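Local coordinates for protein CrmK (Actinoalloteichus sp. WH1-2216-6, PDB 5I1V) that is a flavoenzyme with covalently bound FAD, probably an oxidase, that takes part in recycling shunt products during caerulomycin biosynthesis, at residues L19-A29 / R60-A71; D80-G88 / E99-V110. All blocks are in the same frame, centred on the assembly; numbering follows the deposited sequence.

Contact 1: residues L19-A29 / R60-A71. With FAD (flavin-adenine dinucleotide), chain E.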
loop_
_atom_site.group_PDB
_atom_site.type_symbol
_atom_site.label_atom_id
_atom_site.label_comp_id
_atom_site.label_asym_id
_atom_site.label_seq_id
_atom_site.Cartn_x
_atom_site.Cartn_y
_atom_site.Cartn_z
ATOM N N LEU A 19 9.348 -13.135 -8.814
ATOM C CA LEU A 19 10.416 -13.002 -7.829
ATOM C C LEU A 19 11.681 -12.319 -8.329
ATOM O O LEU A 19 12.451 -11.798 -7.534
ATOM C CB LEU A 19 10.759 -14.370 -7.225
ATOM C CG LEU A 19 9.605 -14.976 -6.429
ATOM C CD1 LEU A 19 9.977 -16.377 -6.043
ATOM C CD2 LEU A 19 9.316 -14.138 -5.199
ATOM N N ALA A 20 11.916 -12.330 -9.631
ATOM C CA ALA A 20 13.093 -11.743 -10.202
ATOM C C ALA A 20 13.072 -10.208 -10.196
ATOM O O ALA A 20 14.140 -9.582 -10.318
ATOM C CB ALA A 20 13.276 -12.244 -11.592
ATOM N N ARG A 21 11.878 -9.629 -10.048
ATOM C CA ARG A 21 11.651 -8.204 -10.093
ATOM C C ARG A 21 11.341 -7.649 -8.706
ATOM O O ARG A 21 10.656 -8.284 -7.925
ATOM C CB ARG A 21 10.511 -7.919 -11.055
ATOM C CG ARG A 21 10.906 -8.192 -12.484
ATOM C CD ARG A 21 9.769 -8.645 -13.367
ATOM N NE ARG A 21 10.289 -8.659 -14.730
ATOM C CZ ARG A 21 10.940 -9.671 -15.304
ATOM N NH1 ARG A 21 11.409 -9.491 -16.525
ATOM N NH2 ARG A 21 11.094 -10.874 -14.699
ATOM N N ALA A 22 11.951 -6.534 -8.332
ATOM C CA ALA A 22 11.637 -5.942 -7.043
ATOM C C ALA A 22 11.456 -4.465 -7.322
ATOM O O ALA A 22 11.028 -4.121 -8.433
ATOM C CB ALA A 22 12.728 -6.240 -6.026
ATOM N N ASP A 23 11.761 -3.580 -6.372
ATOM C CA ASP A 23 11.366 -2.192 -6.511
ATOM C C ASP A 23 12.036 -1.467 -7.686
ATOM O O ASP A 23 11.509 -0.462 -8.221
ATOM C CB ASP A 23 11.663 -1.434 -5.220
ATOM C CG ASP A 23 11.276 0.041 -5.322
ATOM O OD1 ASP A 23 10.076 0.288 -5.565
ATOM O OD2 ASP A 23 12.178 0.926 -5.226
ATOM N N ASN A 24 13.212 -1.921 -8.083
ATOM C CA ASN A 24 13.927 -1.234 -9.170
ATOM C C ASN A 24 14.016 -2.145 -10.384
ATOM O O ASN A 24 14.835 -3.084 -10.395
ATOM C CB ASN A 24 15.304 -0.755 -8.702
ATOM C CG ASN A 24 15.911 0.259 -9.649
ATOM O OD1 ASN A 24 15.548 0.285 -10.826
ATOM N ND2 ASN A 24 16.891 1.037 -9.167
ATOM N N TYR A 25 13.210 -1.839 -11.423
ATOM C CA TYR A 25 13.128 -2.675 -12.633
ATOM C C TYR A 25 14.395 -2.634 -13.510
ATOM O O TYR A 25 14.517 -3.423 -14.468
ATOM C CB TYR A 25 11.830 -2.403 -13.469
ATOM C CG TYR A 25 10.655 -3.356 -13.170
ATOM C CD1 TYR A 25 10.274 -3.611 -11.866
ATOM C CD2 TYR A 25 9.944 -4.011 -14.191
ATOM C CE1 TYR A 25 9.206 -4.465 -11.566
ATOM C CE2 TYR A 25 8.867 -4.897 -13.892
ATOM C CZ TYR A 25 8.512 -5.110 -12.566
ATOM O OH TYR A 25 7.464 -5.987 -12.204
ATOM N N ARG A 26 15.371 -1.798 -13.157
ATOM C CA ARG A 26 16.643 -1.859 -13.839
ATOM C C ARG A 26 17.360 -3.163 -13.519
ATOM O O ARG A 26 18.204 -3.587 -14.286
ATOM C CB ARG A 26 17.529 -0.664 -13.500
ATOM C CG ARG A 26 16.947 0.690 -13.902
ATOM C CD ARG A 26 17.667 1.865 -13.247
ATOM N NE ARG A 26 19.046 1.718 -13.509
ATOM C CZ ARG A 26 20.067 2.003 -12.724
ATOM N NH1 ARG A 26 19.980 2.587 -11.517
ATOM N NH2 ARG A 26 21.239 1.673 -13.198
ATOM N N PHE A 27 17.044 -3.795 -12.382
ATOM C CA PHE A 27 17.798 -4.974 -11.963
ATOM C C PHE A 27 16.907 -6.180 -11.863
ATOM O O PHE A 27 16.175 -6.329 -10.897
ATOM C CB PHE A 27 18.470 -4.705 -10.634
ATOM C CG PHE A 27 19.191 -3.417 -10.605
ATOM C CD1 PHE A 27 20.137 -3.129 -11.554
ATOM C CD2 PHE A 27 18.903 -2.488 -9.635
ATOM C CE1 PHE A 27 20.810 -1.894 -11.548
ATOM C CE2 PHE A 27 19.575 -1.268 -9.616
ATOM C CZ PHE A 27 20.523 -0.985 -10.557
ATOM N N VAL A 28 16.985 -7.043 -12.856
ATOM C CA VAL A 28 16.175 -8.236 -12.879
ATOM C C VAL A 28 17.100 -9.390 -12.512
ATOM O O VAL A 28 18.085 -9.630 -13.162
ATOM C CB VAL A 28 15.487 -8.389 -14.261
ATOM C CG1 VAL A 28 14.833 -9.757 -14.420
ATOM C CG2 VAL A 28 14.457 -7.255 -14.444
ATOM N N ALA A 29 16.786 -10.117 -11.452
ATOM C CA ALA A 29 17.652 -11.225 -11.037
ATOM C C ALA A 29 17.531 -12.456 -11.928
ATOM O O ALA A 29 16.464 -12.743 -12.480
ATOM C CB ALA A 29 17.309 -11.602 -9.613
ATOM N N ARG A 60 16.974 -11.357 0.102
ATOM C CA ARG A 60 16.054 -10.280 -0.124
ATOM C C ARG A 60 14.981 -10.270 0.976
ATOM O O ARG A 60 14.437 -11.317 1.264
ATOM C CB ARG A 60 15.326 -10.530 -1.382
ATOM C CG ARG A 60 14.499 -9.315 -1.733
ATOM C CD ARG A 60 13.571 -9.649 -2.787
ATOM N NE ARG A 60 14.224 -9.576 -4.066
ATOM C CZ ARG A 60 13.998 -10.474 -5.020
ATOM N NH1 ARG A 60 13.195 -11.564 -4.760
ATOM N NH2 ARG A 60 14.585 -10.287 -6.216
ATOM N N SER A 61 14.669 -9.103 1.528
ATOM C CA SER A 61 13.589 -8.975 2.477
ATOM C C SER A 61 12.468 -8.219 1.775
ATOM O O SER A 61 11.533 -8.857 1.255
ATOM C CB SER A 61 14.065 -8.375 3.802
ATOM O OG SER A 61 14.978 -9.285 4.416
ATOM N N GLY A 62 12.561 -6.901 1.724
ATOM C CA GLY A 62 11.564 -6.099 1.024
ATOM C C GLY A 62 11.843 -5.687 -0.392
ATOM O O GLY A 62 10.937 -5.139 -1.086
ATOM N N GLY A 63 13.051 -5.935 -0.871
ATOM C CA GLY A 63 13.360 -5.611 -2.258
ATOM C C GLY A 63 13.555 -4.155 -2.606
ATOM O O GLY A 63 13.587 -3.811 -3.790
ATOM N N HIS A 64 13.743 -3.291 -1.630
ATOM C CA HIS A 64 13.927 -1.872 -1.908
ATOM C C HIS A 64 15.304 -1.416 -2.234
ATOM O O HIS A 64 15.520 -0.201 -2.392
ATOM C CB HIS A 64 13.325 -1.051 -0.761
ATOM C CG HIS A 64 11.910 -0.778 -1.030
ATOM N ND1 HIS A 64 11.504 0.371 -1.675
ATOM C CD2 HIS A 64 10.815 -1.555 -0.908
ATOM C CE1 HIS A 64 10.204 0.296 -1.915
ATOM N NE2 HIS A 64 9.772 -0.867 -1.470
ATOM N N CYS A 65 16.261 -2.334 -2.366
ATOM C CA CYS A 65 17.675 -1.887 -2.573
ATOM C C CYS A 65 17.699 -0.953 -3.788
ATOM O O CYS A 65 17.135 -1.323 -4.815
ATOM C CB CYS A 65 18.549 -3.047 -2.973
ATOM S SG CYS A 65 20.322 -2.693 -2.905
ATOM N N GLY A 66 18.431 0.138 -3.693
ATOM C CA GLY A 66 18.606 1.050 -4.813
ATOM C C GLY A 66 19.598 0.565 -5.864
ATOM O O GLY A 66 19.587 1.048 -6.956
ATOM N N GLU A 67 20.390 -0.453 -5.574
ATOM C CA GLU A 67 21.343 -1.004 -6.541
ATOM C C GLU A 67 21.103 -2.498 -6.700
ATOM O O GLU A 67 20.192 -3.033 -6.084
ATOM C CB GLU A 67 22.765 -0.794 -6.049
ATOM C CG GLU A 67 23.220 0.643 -6.002
ATOM C CD GLU A 67 23.486 1.264 -7.385
ATOM O OE1 GLU A 67 24.054 2.374 -7.401
ATOM O OE2 GLU A 67 23.148 0.669 -8.441
ATOM N N ALA A 68 21.930 -3.152 -7.495
ATOM C CA ALA A 68 21.758 -4.545 -7.857
ATOM C C ALA A 68 22.444 -5.480 -6.846
ATOM O O ALA A 68 22.990 -6.502 -7.221
ATOM C CB ALA A 68 22.354 -4.815 -9.228
ATOM N N PHE A 69 22.419 -5.142 -5.580
ATOM C CA PHE A 69 23.151 -5.937 -4.590
ATOM C C PHE A 69 22.556 -7.301 -4.458
ATOM O O PHE A 69 23.265 -8.255 -4.191
ATOM C CB PHE A 69 23.111 -5.241 -3.243
ATOM C CG PHE A 69 23.839 -3.925 -3.220
ATOM C CD1 PHE A 69 24.645 -3.539 -4.271
ATOM C CD2 PHE A 69 23.783 -3.127 -2.109
ATOM C CE1 PHE A 69 25.349 -2.365 -4.222
ATOM C CE2 PHE A 69 24.506 -1.938 -2.041
ATOM C CZ PHE A 69 25.277 -1.561 -3.118
ATOM N N VAL A 70 21.242 -7.404 -4.602
ATOM C CA VAL A 70 20.589 -8.734 -4.455
ATOM C C VAL A 70 20.601 -9.458 -5.809
ATOM O O VAL A 70 20.851 -10.642 -5.881
ATOM C CB VAL A 70 19.132 -8.579 -3.964
ATOM C CG1 VAL A 70 18.430 -9.935 -3.882
ATOM C CG2 VAL A 70 18.985 -7.821 -2.650
ATOM N N ALA A 71 20.340 -8.699 -6.876
ATOM C CA ALA A 71 19.915 -9.188 -8.179
ATOM C C ALA A 71 21.013 -9.207 -9.268
ATOM O O ALA A 71 20.734 -9.543 -10.400
ATOM C CB ALA A 71 18.712 -8.359 -8.653
HETATM P PA FAD E . 16.371 -5.523 -0.043
HETATM O O1A FAD E . 16.514 -5.048 -1.468
HETATM O O2A FAD E . 15.625 -6.812 0.143
HETATM O O5B FAD E . 17.781 -5.607 0.643
HETATM C C5B FAD E . 18.626 -4.474 0.817
HETATM C C4B FAD E . 20.054 -4.957 1.108
HETATM O O4B FAD E . 20.023 -5.580 2.407
HETATM C C3B FAD E . 20.643 -6.012 0.197
HETATM O O3B FAD E . 22.055 -5.908 0.250
HETATM C C2B FAD E . 20.234 -7.305 0.846
HETATM O O2B FAD E . 20.890 -8.503 0.419
HETATM C C1B FAD E . 20.350 -6.947 2.333
HETATM N N9A FAD E . 19.353 -7.676 3.158
HETATM C C8A FAD E . 17.997 -7.760 3.006
HETATM N N7A FAD E . 17.475 -8.636 3.927
HETATM C C5A FAD E . 18.502 -9.068 4.629
HETATM C C6A FAD E . 18.601 -9.972 5.748
HETATM N N6A FAD E . 17.476 -10.480 6.211
HETATM N N1A FAD E . 19.825 -10.213 6.231
HETATM C C2A FAD E . 20.943 -9.679 5.695
HETATM N N3A FAD E . 20.926 -8.775 4.682
HETATM C C4A FAD E . 19.720 -8.518 4.116
HETATM N N1 FAD E . 15.292 4.232 4.411
HETATM C C2 FAD E . 15.135 5.016 5.503
HETATM O O2 FAD E . 15.970 4.983 6.416
HETATM N N3 FAD E . 14.089 5.856 5.661
HETATM C C4 FAD E . 13.133 6.030 4.757
HETATM O O4 FAD E . 12.167 6.792 4.971
HETATM C C4X FAD E . 13.202 5.223 3.547
HETATM N N5 FAD E . 12.258 5.344 2.575
HETATM C C5X FAD E . 12.302 4.507 1.526
HETATM C C6 FAD E . 11.258 4.501 0.601
HETATM C C7 FAD E . 11.240 3.672 -0.520
HETATM C C7M FAD E . 10.051 3.719 -1.486
HETATM C C8 FAD E . 12.398 2.769 -0.695
HETATM C C8M FAD E . 12.492 1.850 -1.882
HETATM C C9 FAD E . 13.464 2.757 0.212
HETATM C C9A FAD E . 13.456 3.595 1.326
HETATM N N10 FAD E . 14.496 3.592 2.262
HETATM C C10 FAD E . 14.379 4.360 3.406
HETATM C "C1'" FAD E . 15.763 2.909 2.004
HETATM C "C2'" FAD E . 15.755 1.539 2.600
HETATM O "O2'" FAD E . 16.031 1.646 3.982
HETATM C "C3'" FAD E . 16.717 0.616 1.929
HETATM O "O3'" FAD E . 16.378 0.540 0.517
HETATM C "C4'" FAD E . 16.721 -0.777 2.594
HETATM O "O4'" FAD E . 18.013 -1.347 2.384
HETATM C "C5'" FAD E . 15.631 -1.654 2.012
HETATM O "O5'" FAD E . 15.624 -2.890 2.726
HETATM P P FAD E . 14.822 -4.073 2.038
HETATM O O1P FAD E . 13.467 -3.618 1.639
HETATM O O2P FAD E . 14.937 -5.306 2.879
HETATM O O3P FAD E . 15.683 -4.286 0.682
HETATM O O HOH W 1 14.692 0.750 -5.357
HETATM O O HOH W 2 23.353 1.959 -10.587
HETATM O O HOH W 3 20.686 2.663 -8.826
#
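Phe27 and Ala68 lead the apolar part of this contact: Ala68 CB sits over one face of the Phe27 ring, 3.9 Å from the centroid, as a CH-pi contact. Arg26 CB covers the opposite face, and Gly66 O meets the edge in plane, 3.5 Å from Phe27 CE2. With CG beside the backbone N (chi1 -48°), the ring swings onto the 66-68 backbone. Replacing Phe27 by an alanine would probably open a gap there and leave Ala68 CB without the face it rests on. Farther along, Ala29 CB and Ala71 CB touch at 3.7 Å, small enough to let the two backbones come close.

Hydrogen bonds fix the other end. Asp23 N donates to Gly63 O over 3.2 Å, fairly straight at 160°. Gly63 has positive phi, and a CB there would run into Ala22 CB, so glycine suits both demands. The Arg60 chain bends at chi3, bringing NH1 and NH2 together onto Leu19 O, each at 2.9 Å and each weak, while NH1 also forms a salt bridge with Asp80.

Stacking and covalent bonding meet at His64. Asp23 CB lies over its ring face, 4.0 Å from the centroid, and the carboxylate stacks there with its plane 23° from the ring's; Asp23 OD2 is salt-bridged to Arg340. His64 ND1 is bonded to FAD C8M at 1.8 Å. The backbone N atoms of Ser61, Gly62, Gly63 and Cys65 donate to the FAD phosphate oxygens, an arrangement belonging to the pyrophosphate-binding loop of the FAD-linked oxidoreductases, here with residues 19-29 packed against it and Asp23 stacked on the histidine of the flavin link.

Contact 2: residues D80-G88 / E99-V110; sequences DLSSMSHVG and EAGATVGQIYRV
Glu99 grips His86 twice. Its backbone N donates to His86 O at 2.9 Å and 173°, and its side chain turns back so that OE1 accepts from His86 N, also at 2.9 Å, the N-H arriving from above the carboxylate plane. CG lies anti to the carbonyl carbon and the chain is extended beyond it, a reach that glutamate provides; OE2 goes to a salt bridge with Arg199.

Ala100 places CB 3.7 Å from Leu81 CD1, a small apolar match beside the cofactor pocket. At Gly101 two carbonyls of the 80-88 loop close in: its N makes a weak 2.9 Å bond to Met84 O, and its CA points a hydrogen at Leu81 O over 3.4 Å. A CB would collide with both of those carbonyl oxygens, which explains the glycine. Ala102 then sets CB against Val87 CG2 at 3.8 Å.

Where the helix begins, Gln106 divides its amide. OE1 accepts from Thr103 N, the third helical residue serving the N-cap as in one half of a capping box, and NE2 reaches Ser85 O in a weak 2.9 Å bond. An amide suits this place because it both accepts and donates. One turn of helix offers Ile107, whose side chain crosses that of Val87 at about a right angle with CG1 3.8 Å from Val87 CG2, and Val110, whose side chain runs past Val87 in the opposite direction, CG1 against CG1. Beta-branched Val87 thus spreads one methyl to each.

Helix 104-115 thereby packs beside the hairpin of strands 87-90 and 95-99, at the border of a five-stranded antiparallel sheet, with Ile107 also touching Val98 and Phe119.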
loop_
_atom_site.group_PDB
_atom_site.type_symbol
_atom_site.label_atom_id
_atom_site.label_comp_id
_atom_site.label_asym_id
_atom_site.label_seq_id
_atom_site.Cartn_x
_atom_site.Cartn_y
_atom_site.Cartn_z
ATOM N N ASP A 80 14.578 -15.479 -0.318
ATOM C CA ASP A 80 13.591 -14.414 -0.231
ATOM C C ASP A 80 12.852 -14.649 1.080
ATOM O O ASP A 80 12.243 -15.682 1.262
ATOM C CB ASP A 80 12.663 -14.448 -1.405
ATOM C CG ASP A 80 11.631 -13.344 -1.401
ATOM O OD1 ASP A 80 10.979 -13.088 -0.376
ATOM O OD2 ASP A 80 11.444 -12.719 -2.476
ATOM N N LEU A 81 12.941 -13.680 1.969
ATOM C CA LEU A 81 12.358 -13.782 3.343
ATOM C C LEU A 81 10.940 -13.244 3.488
ATOM O O LEU A 81 10.450 -13.088 4.598
ATOM C CB LEU A 81 13.300 -13.085 4.298
ATOM C CG LEU A 81 14.681 -13.714 4.452
ATOM C CD1 LEU A 81 15.413 -13.054 5.616
ATOM C CD2 LEU A 81 14.662 -15.202 4.693
ATOM N N SER A 82 10.262 -12.947 2.382
ATOM C CA SER A 82 8.926 -12.331 2.456
ATOM C C SER A 82 7.864 -13.171 3.158
ATOM O O SER A 82 6.916 -12.619 3.680
ATOM C CB SER A 82 8.454 -11.900 1.048
ATOM O OG SER A 82 8.471 -13.004 0.176
ATOM N N SER A 83 8.046 -14.485 3.264
ATOM C CA SER A 83 7.132 -15.317 4.037
ATOM C C SER A 83 7.464 -15.397 5.542
ATOM O O SER A 83 6.791 -16.096 6.255
ATOM C CB SER A 83 7.057 -16.737 3.432
ATOM O OG SER A 83 6.645 -16.686 2.044
ATOM N N MET A 84 8.503 -14.722 6.014
ATOM C CA MET A 84 8.806 -14.622 7.438
ATOM C C MET A 84 8.550 -13.163 7.845
ATOM O O MET A 84 9.454 -12.344 7.839
ATOM C CB MET A 84 10.287 -15.007 7.700
ATOM C CG MET A 84 10.600 -16.470 7.404
ATOM S SD MET A 84 12.317 -16.968 7.611
ATOM C CE MET A 84 12.683 -16.555 9.310
ATOM N N SER A 85 7.299 -12.850 8.151
ATOM C CA SER A 85 6.908 -11.472 8.429
ATOM C C SER A 85 6.191 -11.331 9.774
ATOM O O SER A 85 5.492 -10.356 10.018
ATOM C CB SER A 85 6.032 -10.967 7.294
ATOM O OG SER A 85 4.872 -11.812 7.270
ATOM N N HIS A 86 6.359 -12.308 10.678
ATOM C CA HIS A 86 5.779 -12.158 11.976
ATOM C C HIS A 86 6.239 -10.897 12.716
ATOM O O HIS A 86 7.437 -10.597 12.745
ATOM C CB HIS A 86 6.079 -13.395 12.822
ATOM C CG HIS A 86 5.589 -13.272 14.218
ATOM N ND1 HIS A 86 4.257 -13.411 14.541
ATOM C CD2 HIS A 86 6.233 -12.980 15.370
ATOM C CE1 HIS A 86 4.106 -13.239 15.844
ATOM N NE2 HIS A 86 5.291 -12.987 16.370
ATOM N N VAL A 87 5.287 -10.199 13.355
ATOM C CA VAL A 87 5.539 -9.062 14.285
ATOM C C VAL A 87 4.731 -9.340 15.570
ATOM O O VAL A 87 3.553 -9.640 15.494
ATOM C CB VAL A 87 5.077 -7.722 13.678
ATOM C CG1 VAL A 87 5.210 -6.572 14.666
ATOM C CG2 VAL A 87 5.890 -7.409 12.437
ATOM N N GLY A 88 5.382 -9.339 16.718
ATOM C CA GLY A 88 4.727 -9.733 17.970
ATOM C C GLY A 88 5.597 -9.356 19.155
ATOM O O GLY A 88 6.796 -9.211 19.010
ATOM N N GLU A 99 10.268 -10.244 12.435
ATOM C CA GLU A 99 10.945 -11.055 11.384
ATOM C C GLU A 99 11.434 -10.193 10.244
ATOM O O GLU A 99 10.825 -9.148 9.947
ATOM C CB GLU A 99 10.064 -12.204 10.892
ATOM C CG GLU A 99 10.134 -13.329 11.900
ATOM C CD GLU A 99 9.238 -14.527 11.610
ATOM O OE1 GLU A 99 8.365 -14.428 10.707
ATOM O OE2 GLU A 99 9.429 -15.577 12.287
ATOM N N ALA A 100 12.521 -10.630 9.599
ATOM C CA ALA A 100 13.258 -9.772 8.615
ATOM C C ALA A 100 12.396 -9.413 7.452
ATOM O O ALA A 100 12.607 -8.379 6.762
ATOM C CB ALA A 100 14.474 -10.505 8.103
ATOM N N GLY A 101 11.435 -10.269 7.153
ATOM C CA GLY A 101 10.605 -10.001 5.998
ATOM C C GLY A 101 9.372 -9.191 6.250
ATOM O O GLY A 101 8.632 -8.954 5.309
ATOM N N ALA A 102 9.156 -8.706 7.476
ATOM C CA ALA A 102 8.048 -7.773 7.752
ATOM C C ALA A 102 8.361 -6.442 7.073
ATOM O O ALA A 102 9.515 -6.041 7.020
ATOM C CB ALA A 102 7.915 -7.591 9.268
ATOM N N THR A 103 7.362 -5.776 6.497
ATOM C CA THR A 103 7.587 -4.456 5.910
ATOM C C THR A 103 7.232 -3.395 6.938
ATOM O O THR A 103 6.434 -3.621 7.901
ATOM C CB THR A 103 6.732 -4.273 4.665
ATOM O OG1 THR A 103 5.374 -4.530 5.016
ATOM C CG2 THR A 103 7.140 -5.253 3.612
ATOM N N VAL A 104 7.822 -2.229 6.787
ATOM C CA VAL A 104 7.639 -1.185 7.813
ATOM C C VAL A 104 6.177 -0.752 7.993
ATOM O O VAL A 104 5.725 -0.538 9.125
ATOM C CB VAL A 104 8.488 0.055 7.554
ATOM C CG1 VAL A 104 9.950 -0.328 7.418
ATOM C CG2 VAL A 104 7.973 0.750 6.358
ATOM N N GLY A 105 5.422 -0.689 6.910
ATOM C CA GLY A 105 4.013 -0.229 6.995
ATOM C C GLY A 105 3.178 -1.115 7.903
ATOM O O GLY A 105 2.304 -0.653 8.700
ATOM N N GLN A 106 3.444 -2.396 7.743
ATOM C CA GLN A 106 2.809 -3.461 8.447
ATOM C C GLN A 106 3.189 -3.434 9.908
ATOM O O GLN A 106 2.349 -3.591 10.785
ATOM C CB GLN A 106 3.288 -4.778 7.824
ATOM C CG GLN A 106 2.971 -6.036 8.590
ATOM C CD GLN A 106 3.842 -7.221 8.168
ATOM O OE1 GLN A 106 4.581 -7.181 7.145
ATOM N NE2 GLN A 106 3.757 -8.294 8.950
ATOM N N ILE A 107 4.487 -3.296 10.154
ATOM C CA ILE A 107 5.026 -3.205 11.481
ATOM C C ILE A 107 4.324 -2.035 12.216
ATOM O O ILE A 107 3.847 -2.193 13.364
ATOM C CB ILE A 107 6.578 -2.972 11.439
ATOM C CG1 ILE A 107 7.332 -4.204 10.938
ATOM C CG2 ILE A 107 7.114 -2.682 12.814
ATOM C CD1 ILE A 107 8.771 -3.933 10.541
ATOM N N TYR A 108 4.221 -0.875 11.572
ATOM C CA TYR A 108 3.663 0.264 12.269
ATOM C C TYR A 108 2.214 -0.004 12.656
ATOM O O TYR A 108 1.786 0.353 13.764
ATOM C CB TYR A 108 3.695 1.525 11.442
ATOM C CG TYR A 108 5.062 2.099 11.161
ATOM C CD1 TYR A 108 6.145 1.851 11.996
ATOM C CD2 TYR A 108 5.255 2.937 10.055
ATOM C CE1 TYR A 108 7.391 2.396 11.718
ATOM C CE2 TYR A 108 6.498 3.497 9.784
ATOM C CZ TYR A 108 7.558 3.213 10.622
ATOM O OH TYR A 108 8.795 3.750 10.373
ATOM N N ARG A 109 1.464 -0.617 11.747
ATOM C CA ARG A 109 0.059 -0.863 11.975
ATOM C C ARG A 109 -0.119 -1.836 13.106
ATOM O O ARG A 109 -0.965 -1.619 13.944
ATOM C CB ARG A 109 -0.631 -1.424 10.730
ATOM C CG ARG A 109 -1.032 -0.355 9.741
ATOM C CD ARG A 109 -2.076 -0.945 8.812
ATOM N NE ARG A 109 -1.398 -1.572 7.713
ATOM C CZ ARG A 109 -1.249 -1.016 6.512
ATOM N NH1 ARG A 109 -1.768 0.184 6.233
ATOM N NH2 ARG A 109 -0.581 -1.680 5.572
ATOM N N VAL A 110 0.684 -2.893 13.147
ATOM C CA VAL A 110 0.592 -3.867 14.230
ATOM C C VAL A 110 0.948 -3.273 15.606
ATOM O O VAL A 110 0.238 -3.470 16.598
ATOM C CB VAL A 110 1.483 -5.088 13.948
ATOM C CG1 VAL A 110 1.498 -6.031 15.143
ATOM C CG2 VAL A 110 0.947 -5.838 12.719
#

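How the contacts relate
Contact 1 closes before contact 2 opens along the chain, and their centres lie 18 Å apart, yet they join where strands 57-60 and 77-80 end side by side. Arg60 O probably accepts a hydrogen bond from Leu81 N at 2.9 Å, and Arg60 NH1 meets Asp80 OD2 in a 3.1 Å salt bridge. Next to this, Ser61 CB packs on Ala100 O at 3.3 Å. The two contacts serve one ligand differently: residues 60-71 hold the pyrophosphate and the flavin methyl, whereas contact 2 adds part of the pocket wall through Leu81 and Ala100. Both also reach the second subunit, where Ser83 OG hydrogen-bonds Asn114 of that neighbouring chain.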